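Local coordinates for designed protein (Trypanosoma brucei, PDB 6IEV) that adopts a thioredoxin fold as a designed protein studied for stability at high temperature, and, having no cysteines, probably lacks thiol redox activity, at residues A[38-43]-A[95-100]; A[42-47]-A[72-77]; A[88-93]-A[106-111]. One frame throughout, in Å; residues are numbered along the deposited sequence.

Contact 1: A[38-43]-A[95-100]; sequences NRISVI and FVIEKG
The inner antiparallel strand pair of a thioredoxin-fold sheet carries this contact, with Ser41 facing Glu98 and Ile43 facing Val96 as its two hydrogen-bonded pairs. Both pairs are doubly bonded. Ser41 N gives to Glu98 O and Glu98 N to Ser41 O, each at 2.8 Å; Val96 N reaches Ile43 O over the same distance, and Ile43 N reaches Val96 O at 2.9 Å. All four N-H...O angles exceed 160°. Between them sits the non-hydrogen-bonded pair Val42 and Ile97, where the carbonyls pick up CA-H...O contacts as well: Ser41 O lies 3.3 Å from Ile97 CA.

On the face of Ile40, Val42 and Ile97 the interaction is apolar. The CG2 methyls of Ile40 and Ile97 meet at 3.7 Å. Further along, Val42 CG1 comes to 4.4 Å from Phe95 CD1, a looser approach oblique to the ring. Helix 112-123 packs over this face against Ile40, Phe95 and Ile97, and helix 53-66 meets Val42 and Phe95.

At the end of the strand pair Lys99 bends across the residues leading into strand 40-46. Its CG is anti to the backbone N (chi1 175°), CD touches Ile40 CG1 at 3.8 Å, and bends at the last two torsions bring NZ to 2.9 Å from Asn38 O, in the carbonyl plane on a lone pair. The ammonium therefore ties those residues to the end of strand 94-99.

On the other face, that of Ser41, Ile43, Val96 and Glu98, helix 28-35 packs on Ser41 and Ile43, and the Glu98 carboxylate bonds to Tyr87 OH. A sheet covered by helices on both faces, with antiparallel neighbours at this point, is the layered architecture of the thioredoxin fold.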
# COMPACT_ATOMS: atom_id res chain seq x y z
N ASN A 38 12.39 -9.12 16.09
CA ASN A 38 12.89 -9.46 14.77
C ASN A 38 12.03 -8.87 13.65
O ASN A 38 12.39 -9.00 12.48
CB ASN A 38 12.99 -10.97 14.61
CG ASN A 38 14.35 -11.50 15.00
OD1 ASN A 38 14.46 -12.43 15.81
ND2 ASN A 38 15.40 -10.90 14.44
N ARG A 39 10.94 -8.19 13.99
CA ARG A 39 10.29 -7.31 13.03
C ARG A 39 11.16 -6.09 12.75
O ARG A 39 12.10 -5.77 13.47
CB ARG A 39 8.92 -6.87 13.54
CG ARG A 39 7.94 -8.02 13.71
CD ARG A 39 6.84 -7.70 14.72
NE ARG A 39 5.93 -6.64 14.25
CZ ARG A 39 4.94 -6.84 13.39
NH1 ARG A 39 4.71 -8.05 12.90
NH2 ARG A 39 4.17 -5.82 13.03
N ILE A 40 10.84 -5.41 11.66
CA ILE A 40 11.51 -4.18 11.28
C ILE A 40 10.81 -3.03 11.99
O ILE A 40 9.58 -2.90 11.94
CB ILE A 40 11.50 -3.99 9.76
CG1 ILE A 40 12.44 -5.01 9.11
CG2 ILE A 40 11.88 -2.56 9.38
CD1 ILE A 40 12.74 -4.71 7.67
N SER A 41 11.60 -2.22 12.70
CA SER A 41 11.12 -1.03 13.38
C SER A 41 11.57 0.22 12.64
O SER A 41 12.73 0.33 12.23
CB SER A 41 11.64 -1.00 14.82
OG SER A 41 11.71 -2.30 15.38
N VAL A 42 10.67 1.19 12.51
CA VAL A 42 10.99 2.50 11.96
C VAL A 42 10.75 3.55 13.03
O VAL A 42 9.63 3.67 13.54
CB VAL A 42 10.14 2.81 10.72
CG1 VAL A 42 10.53 4.19 10.19
CG2 VAL A 42 10.27 1.70 9.66
N ILE A 43 11.78 4.32 13.36
CA ILE A 43 11.71 5.29 14.45
C ILE A 43 11.98 6.67 13.88
O ILE A 43 12.99 6.89 13.22
CB ILE A 43 12.72 4.98 15.57
CG1 ILE A 43 12.69 3.50 15.91
CG2 ILE A 43 12.45 5.85 16.80
CD1 ILE A 43 14.08 2.96 16.24
N PHE A 95 14.99 9.55 10.63
CA PHE A 95 14.40 8.23 10.66
C PHE A 95 15.49 7.19 10.81
O PHE A 95 16.51 7.25 10.12
CB PHE A 95 13.62 7.98 9.37
CG PHE A 95 12.45 8.89 9.19
CD1 PHE A 95 11.22 8.56 9.72
CD2 PHE A 95 12.59 10.09 8.49
CE1 PHE A 95 10.13 9.40 9.55
CE2 PHE A 95 11.51 10.94 8.32
CZ PHE A 95 10.28 10.59 8.86
N VAL A 96 15.26 6.21 11.68
CA VAL A 96 16.15 5.07 11.85
C VAL A 96 15.36 3.80 11.58
O VAL A 96 14.22 3.66 12.03
CB VAL A 96 16.76 5.03 13.26
CG1 VAL A 96 17.56 3.75 13.45
CG2 VAL A 96 17.64 6.28 13.51
N ILE A 97 15.95 2.88 10.82
CA ILE A 97 15.33 1.59 10.55
C ILE A 97 16.14 0.52 11.26
O ILE A 97 17.35 0.41 11.04
CB ILE A 97 15.23 1.30 9.05
CG1 ILE A 97 14.49 2.45 8.37
CG2 ILE A 97 14.50 -0.01 8.81
CD1 ILE A 97 14.42 2.33 6.86
N GLU A 98 15.48 -0.29 12.08
CA GLU A 98 16.15 -1.29 12.89
C GLU A 98 15.49 -2.65 12.73
O GLU A 98 14.29 -2.74 12.44
CB GLU A 98 16.15 -0.90 14.37
CG GLU A 98 17.05 0.30 14.68
CD GLU A 98 17.92 0.07 15.90
OE1 GLU A 98 19.13 0.38 15.83
OE2 GLU A 98 17.40 -0.43 16.92
N LYS A 99 16.27 -3.69 12.96
CA LYS A 99 15.75 -5.05 13.03
C LYS A 99 16.64 -5.83 13.99
O LYS A 99 17.86 -5.76 13.87
CB LYS A 99 15.72 -5.71 11.65
CG LYS A 99 15.30 -7.16 11.65
CD LYS A 99 14.93 -7.62 10.24
CE LYS A 99 15.32 -9.08 10.00
NZ LYS A 99 14.53 -10.03 10.84
N GLY A 100 16.03 -6.50 14.96
CA GLY A 100 16.81 -7.22 15.95
C GLY A 100 17.86 -6.38 16.64
O GLY A 100 18.99 -6.85 16.88

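Contact 2: A[42-47]-A[72-77]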
# COMPACT_ATOMS: atom_id res chain seq x y z
N VAL A 42 10.67 1.19 12.51
CA VAL A 42 10.99 2.50 11.96
C VAL A 42 10.75 3.55 13.03
O VAL A 42 9.63 3.67 13.54
CB VAL A 42 10.14 2.81 10.72
CG1 VAL A 42 10.53 4.19 10.19
CG2 VAL A 42 10.27 1.70 9.66
N ILE A 43 11.78 4.32 13.36
CA ILE A 43 11.71 5.29 14.45
C ILE A 43 11.98 6.67 13.88
O ILE A 43 12.99 6.89 13.22
CB ILE A 43 12.72 4.98 15.57
CG1 ILE A 43 12.69 3.50 15.91
CG2 ILE A 43 12.45 5.85 16.80
CD1 ILE A 43 14.08 2.96 16.24
N VAL A 44 11.07 7.60 14.14
CA VAL A 44 11.28 8.99 13.79
C VAL A 44 11.68 9.74 15.07
O VAL A 44 11.01 9.63 16.10
CB VAL A 44 10.04 9.61 13.13
CG1 VAL A 44 8.88 9.72 14.09
CG2 VAL A 44 10.37 10.97 12.57
N PHE A 45 12.81 10.44 15.00
CA PHE A 45 13.28 11.31 16.08
C PHE A 45 12.94 12.74 15.70
O PHE A 45 13.51 13.26 14.74
CB PHE A 45 14.79 11.17 16.28
CG PHE A 45 15.22 9.82 16.80
CD1 PHE A 45 15.34 8.73 15.95
CD2 PHE A 45 15.48 9.65 18.16
CE1 PHE A 45 15.73 7.49 16.43
CE2 PHE A 45 15.87 8.42 18.65
CZ PHE A 45 15.99 7.33 17.80
N THR A 46 12.09 13.40 16.49
CA THR A 46 11.57 14.71 16.15
C THR A 46 11.67 15.66 17.33
O THR A 46 12.06 15.29 18.43
CB THR A 46 10.10 14.68 15.70
OG1 THR A 46 9.29 14.21 16.79
CG2 THR A 46 9.93 13.79 14.51
N LEU A 47 11.31 16.92 17.05
CA LEU A 47 11.06 18.00 17.99
C LEU A 47 9.57 18.28 18.08
O LEU A 47 8.81 17.89 17.19
CB LEU A 47 11.84 19.25 17.57
CG LEU A 47 13.26 19.07 18.11
CD1 LEU A 47 14.14 20.28 17.82
CD2 LEU A 47 13.24 18.74 19.60
N THR A 72 6.23 1.23 13.64
CA THR A 72 6.69 2.60 13.55
C THR A 72 6.64 3.23 14.93
O THR A 72 5.70 2.99 15.70
CB THR A 72 5.84 3.41 12.53
OG1 THR A 72 4.47 3.49 12.96
CG2 THR A 72 5.90 2.75 11.14
N TYR A 73 7.63 4.07 15.22
CA TYR A 73 7.78 4.68 16.54
C TYR A 73 8.18 6.14 16.37
O TYR A 73 8.79 6.53 15.37
CB TYR A 73 8.82 3.94 17.40
CG TYR A 73 8.50 2.47 17.60
CD1 TYR A 73 7.62 2.06 18.61
CD2 TYR A 73 9.07 1.49 16.78
CE1 TYR A 73 7.32 0.72 18.80
CE2 TYR A 73 8.77 0.14 16.96
CZ TYR A 73 7.90 -0.23 17.98
OH TYR A 73 7.61 -1.56 18.18
N SER A 74 7.81 6.93 17.38
CA SER A 74 8.08 8.36 17.44
C SER A 74 8.82 8.68 18.74
O SER A 74 8.36 8.31 19.83
CB SER A 74 6.76 9.14 17.39
OG SER A 74 7.01 10.51 17.15
N VAL A 75 9.91 9.42 18.66
CA VAL A 75 10.68 9.78 19.85
C VAL A 75 10.86 11.29 19.87
O VAL A 75 11.52 11.85 18.99
CB VAL A 75 12.03 9.06 19.89
CG1 VAL A 75 12.87 9.62 21.07
CG2 VAL A 75 11.80 7.55 20.00
N ASP A 76 10.28 11.95 20.86
CA ASP A 76 10.49 13.38 21.00
C ASP A 76 11.84 13.62 21.69
O ASP A 76 11.96 13.40 22.90
CB ASP A 76 9.33 14.00 21.79
CG ASP A 76 9.59 15.46 22.20
OD1 ASP A 76 10.61 16.08 21.81
OD2 ASP A 76 8.76 15.99 22.97
N THR A 77 12.83 14.10 20.94
CA THR A 77 14.17 14.25 21.51
C THR A 77 14.22 15.30 22.61
O THR A 77 15.15 15.26 23.43
CB THR A 77 15.23 14.61 20.46
OG1 THR A 77 14.95 15.90 19.92
CG2 THR A 77 15.25 13.58 19.36
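Val75 lies alongside the ring of Phe45, both side chains pointing the same way from neighbouring strands, with Val75 CB 3.9 Å from Phe45 CD2. The two methyls of Val75 divide the work. CG1, anti to the backbone N (chi1 172°), joins CB against the ring, while CG2 turns to Ile43 and meets its CG2 at 3.7 Å. Thr77 adds a methyl at the edge of the Phe45 ring, near its plane, and the same CG2 sits 3.9 Å from Phe45 CB. Leu31 of helix 28-35 covers Ile43 and Val75.

On the opposite face Val44 CG1 rests 3.7 Å from Ser74 OG, beneath helix 53-66, the crossover helix of the beta-alpha-beta unit whose parallel strands pair here. The backbone ladder passes from Val42 O through Tyr73 and Val44 to Val75 and Thr46, and closes where Thr77 N gives to Thr46 O at 2.9 Å. Thr77 OG1 adds a weak bond to Thr46 O at 3.3 Å. Asp76 OD1 accepts a hydrogen bond from Ser78 N, outside the pair.

Polar cohesion thus comes almost wholly from main-chain amides, and the side chains meet mostly through carbon atoms, so the pairing should depend little on charge.

Contact 3: A[88-93]-A[106-111]; sequences NITSVP and EVKGPD
The puckered pyrrolidine rings of Pro93 and Pro110 meet obliquely, not stacked: Pro93 CG comes to 3.8 Å from Pro110 CA and 3.9 Å from Pro110 CB. Arg52 touches both rings, and Thr46 of strand 40-46 touches Pro93. The flat group is the peptide carrying Pro93 O, which receives Gly109 N at 3.1 Å, the donor lying nearly along the C=O axis (C=O...N 165°) although the N-H...O angle is a bent 146°.

The peptide bond before Pro93 is cis. A cis-proline just ahead of strand 94-99 is a signature of the thioredoxin family, and in its redox enzymes the loop borders the active site; here it rests against the end of strand 102-108 and the turn that follows. Gly109 makes that turn with a positive phi (104°), where a CB would press on the preceding carbonyl oxygen, and it is followed by Pro110 and by Asp111, which stands at the N-cap of helix 112-123.

Outward, the extended chain of Lys108 reaches toward the loop 88-93, its CE 3.7 Å from Thr90 OG1. NZ is 3.9 Å from Thr90 OG1, too far for a bond, and forms a long salt bridge with Glu106 OE2 at 3.8 Å.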
# COMPACT_ATOMS: atom_id res chain seq x y z
N ASN A 88 22.73 8.30 18.44
CA ASN A 88 23.63 9.24 17.77
C ASN A 88 22.90 10.13 16.77
O ASN A 88 23.33 10.31 15.63
CB ASN A 88 24.80 8.50 17.11
CG ASN A 88 25.99 8.39 18.04
OD1 ASN A 88 26.37 7.29 18.45
ND2 ASN A 88 26.57 9.54 18.40
N ILE A 89 21.78 10.70 17.21
CA ILE A 89 20.97 11.55 16.35
C ILE A 89 21.58 12.95 16.32
O ILE A 89 21.62 13.64 17.35
CB ILE A 89 19.52 11.62 16.83
CG1 ILE A 89 18.91 10.22 16.93
CG2 ILE A 89 18.73 12.57 15.94
CD1 ILE A 89 18.95 9.44 15.63
N THR A 90 21.99 13.39 15.14
CA THR A 90 22.69 14.65 14.99
C THR A 90 21.80 15.77 14.46
O THR A 90 22.15 16.95 14.63
CB THR A 90 23.88 14.47 14.05
OG1 THR A 90 23.41 14.12 12.75
CG2 THR A 90 24.77 13.35 14.55
N SER A 91 20.67 15.46 13.84
CA SER A 91 19.71 16.47 13.45
C SER A 91 18.32 15.85 13.46
O SER A 91 18.17 14.63 13.40
CB SER A 91 20.03 17.08 12.08
OG SER A 91 20.37 16.07 11.14
N VAL A 92 17.31 16.70 13.55
CA VAL A 92 15.93 16.23 13.52
C VAL A 92 15.23 16.92 12.35
O VAL A 92 15.63 18.03 11.96
CB VAL A 92 15.20 16.48 14.85
CG1 VAL A 92 15.99 15.90 16.02
CG2 VAL A 92 14.91 17.97 15.03
N PRO A 93 14.22 16.30 11.73
CA PRO A 93 13.83 14.92 12.04
C PRO A 93 14.78 13.93 11.39
O PRO A 93 15.34 14.21 10.34
CB PRO A 93 12.43 14.82 11.46
CG PRO A 93 12.44 15.77 10.33
CD PRO A 93 13.30 16.93 10.78
N GLU A 106 19.14 4.75 7.69
CA GLU A 106 18.85 6.04 8.30
C GLU A 106 18.51 7.03 7.19
O GLU A 106 19.16 7.05 6.15
CB GLU A 106 20.06 6.52 9.12
CG GLU A 106 20.00 7.96 9.59
CD GLU A 106 20.97 8.23 10.75
OE1 GLU A 106 21.45 7.27 11.38
OE2 GLU A 106 21.26 9.42 11.01
N VAL A 107 17.49 7.86 7.42
CA VAL A 107 17.09 8.88 6.46
C VAL A 107 17.06 10.21 7.17
O VAL A 107 16.24 10.43 8.07
CB VAL A 107 15.74 8.58 5.81
CG1 VAL A 107 15.19 9.84 5.14
CG2 VAL A 107 15.91 7.50 4.78
N LYS A 108 17.93 11.11 6.75
CA LYS A 108 18.11 12.40 7.40
C LYS A 108 17.27 13.43 6.67
O LYS A 108 17.25 13.46 5.44
CB LYS A 108 19.57 12.83 7.45
CG LYS A 108 20.30 12.25 8.65
CD LYS A 108 21.80 12.32 8.48
CE LYS A 108 22.50 12.12 9.82
NZ LYS A 108 23.93 11.72 9.67
N GLY A 109 16.52 14.19 7.44
CA GLY A 109 15.70 15.21 6.88
C GLY A 109 14.27 14.74 6.88
O GLY A 109 13.97 13.59 7.17
N PRO A 110 13.37 15.66 6.56
CA PRO A 110 11.94 15.36 6.62
C PRO A 110 11.52 14.71 5.31
O PRO A 110 10.37 14.82 4.88
CB PRO A 110 11.29 16.74 6.78
CG PRO A 110 12.26 17.60 5.92
CD PRO A 110 13.63 16.90 5.88
N ASP A 111 12.42 13.94 4.71
CA ASP A 111 12.13 13.41 3.38
C ASP A 111 11.66 11.98 3.61
O ASP A 111 12.44 11.04 3.68
CB ASP A 111 13.31 13.51 2.43
CG ASP A 111 12.88 13.33 0.98
OD1 ASP A 111 11.66 13.15 0.78
OD2 ASP A 111 13.75 13.30 0.09

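All three contacts reach one mixed sheet. Contacts 1 and 2 share Val42 and Ile43, because strand 40-46 pairs antiparallel with 94-99 on one flank and parallel with 70-76 on the other; their centres are about 12 Å apart. The centre of contact 3 lies about 10 Å from that of contact 2 and about 15 Å from that of contact 1, where the loop 88-93 meets the end of strand 102-108. Along the chain contact 2 closes before contact 3 opens, while contacts 1 and 3 interleave. Phe95 of contact 1 packs on Val44 of contact 2, its carbonyl bonds to Val107 N of contact 3, and Phe45 touches Ile89, so the contacts follow one another across the sheet.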